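Local coordinates for hypothetical protein PA1234 (Pseudomonas aeruginosa, PDB 1Z6N) that is of unknown function but belongs to the thioredoxin family and binds a magnesium ion in the crystal, with a CxxC pair that hints at a thiol-redox role, at residues A[24-29]-A[62-67]. Sequence-based numbering, arbitrary orientation.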
# COMPACT_ATOMS: atom_id res chain seq x y z
N THR A 24 8.38 -18.62 -1.79
CA THR A 24 9.45 -17.66 -1.49
C THR A 24 8.92 -16.24 -1.30
O THR A 24 9.43 -15.48 -0.47
CB THR A 24 10.51 -17.62 -2.59
OG1 THR A 24 9.87 -17.48 -3.86
CG2 THR A 24 11.34 -18.91 -2.57
N GLU A 25 7.91 -15.88 -2.09
CA GLU A 25 7.32 -14.55 -2.00
C GLU A 25 6.47 -14.45 -0.74
O GLU A 25 6.49 -13.41 -0.06
CB GLU A 25 6.45 -14.28 -3.24
CG GLU A 25 7.20 -14.38 -4.56
CD GLU A 25 6.31 -14.50 -5.80
OE1 GLU A 25 5.08 -14.73 -5.66
OE2 GLU A 25 6.87 -14.41 -6.91
N GLN A 26 5.74 -15.52 -0.42
CA GLN A 26 4.99 -15.56 0.84
C GLN A 26 5.92 -15.40 2.03
O GLN A 26 5.59 -14.71 2.98
CB GLN A 26 4.20 -16.85 0.98
CG GLN A 26 3.14 -17.05 -0.11
CD GLN A 26 2.49 -18.41 -0.00
OE1 GLN A 26 2.51 -19.05 1.07
NE2 GLN A 26 1.98 -18.90 -1.11
N GLY A 27 7.08 -16.05 1.97
CA GLY A 27 8.07 -15.98 3.04
C GLY A 27 8.57 -14.56 3.22
O GLY A 27 8.69 -14.07 4.35
N ALA A 28 8.86 -13.90 2.09
CA ALA A 28 9.37 -12.52 2.13
C ALA A 28 8.36 -11.61 2.81
O ALA A 28 8.69 -10.81 3.68
CB ALA A 28 9.70 -12.02 0.72
N VAL A 29 7.09 -11.73 2.41
CA VAL A 29 6.02 -10.96 3.03
C VAL A 29 5.92 -11.24 4.54
O VAL A 29 5.82 -10.31 5.34
CB VAL A 29 4.66 -11.21 2.34
CG1 VAL A 29 3.52 -10.68 3.20
CG2 VAL A 29 4.69 -10.59 0.95
N GLY A 62 -1.00 -4.39 -7.67
CA GLY A 62 0.22 -5.01 -7.17
C GLY A 62 0.32 -6.46 -7.60
O GLY A 62 -0.65 -7.03 -8.11
N GLU A 63 1.50 -7.03 -7.39
CA GLU A 63 1.80 -8.41 -7.80
C GLU A 63 2.75 -9.01 -6.77
O GLU A 63 3.68 -8.34 -6.29
CB GLU A 63 2.50 -8.43 -9.15
CG GLU A 63 1.72 -7.77 -10.31
CD GLU A 63 0.91 -8.74 -11.18
OE1 GLU A 63 -0.11 -8.29 -11.75
OE2 GLU A 63 1.32 -9.90 -11.35
N MET A 64 2.54 -10.29 -6.46
CA MET A 64 3.36 -10.93 -5.43
C MET A 64 4.83 -11.14 -5.78
O MET A 64 5.65 -11.37 -4.88
CB MET A 64 2.73 -12.25 -4.96
CG MET A 64 1.69 -12.06 -3.88
SD MET A 64 2.36 -11.52 -2.23
CE MET A 64 3.18 -13.11 -1.74
N TRP A 65 5.18 -11.09 -7.07
CA TRP A 65 6.58 -11.23 -7.46
C TRP A 65 7.38 -9.95 -7.27
O TRP A 65 8.60 -9.97 -7.39
CB TRP A 65 6.69 -11.70 -8.92
CG TRP A 65 5.86 -10.89 -9.86
CD1 TRP A 65 4.61 -11.22 -10.32
CD2 TRP A 65 6.20 -9.63 -10.47
NE1 TRP A 65 4.16 -10.24 -11.18
CE2 TRP A 65 5.11 -9.25 -11.28
CE3 TRP A 65 7.32 -8.77 -10.40
CZ2 TRP A 65 5.10 -8.05 -12.02
CZ3 TRP A 65 7.29 -7.57 -11.13
CH2 TRP A 65 6.19 -7.23 -11.92
N CYS A 66 6.69 -8.84 -7.05
CA CYS A 66 7.33 -7.52 -6.99
C CYS A 66 7.82 -7.23 -5.56
O CYS A 66 7.01 -7.18 -4.65
CB CYS A 66 6.33 -6.46 -7.44
SG CYS A 66 6.94 -4.80 -7.12
N PRO A 67 9.15 -7.07 -5.36
CA PRO A 67 9.67 -6.77 -4.02
C PRO A 67 9.08 -5.52 -3.41
O PRO A 67 8.84 -5.49 -2.19
CB PRO A 67 11.18 -6.60 -4.27
CG PRO A 67 11.43 -7.52 -5.38
CD PRO A 67 10.25 -7.28 -6.31
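E25 and M64 bring the first turns of helix 23-39 up against the type I beta turn E63-C66, their CA atoms 6.4 Å apart. E25 leans over the turn with CG anti to its carbonyl carbon (chi1 -58°) and the rest of the chain extended, which carries the carboxylate past the M64 carbonyl to the backbone of W65. There E25 OE2 rests 3.2 Å from W65 CA and also touches W65 CB, while E25 OE1 reaches M64 CB. E25 OE1 accepts from the backbone N of L22, just before the segment, and M64 O takes a hydrogen bond from Q70 NE2, so each of these acceptors has its own donor. E25 OE1 and M64 O, both acceptors, stand 3.5 Å apart and cannot bond to each other. Farther along the helix, M64, bent at chi2 and chi3, turns its methyl onto the helix: M64 CE sits 3.7 Å from E25 C, and V29 CG2 packs on it at 4.0 Å, with F17 of helix 14-19 also against the M64 side chain. In thioredoxin-like folds this turn, between strand 56-61 and helix 67-82, leads into the active-site helix; C66 stands at that helix's N-cap, and C66 and C69, both free thiols here, form a CxxC at the helix start, consistent with the thioredoxin type. Within the turn, one face of the W65 indole meets E63 CB, 3.1 Å above the plane and offset toward the rim, and C66 CB. W65 NE1 donates to E63 OE2 at 2.9 Å, bent to 141°, from the anti side of the carboxylate and tilted out of both planes.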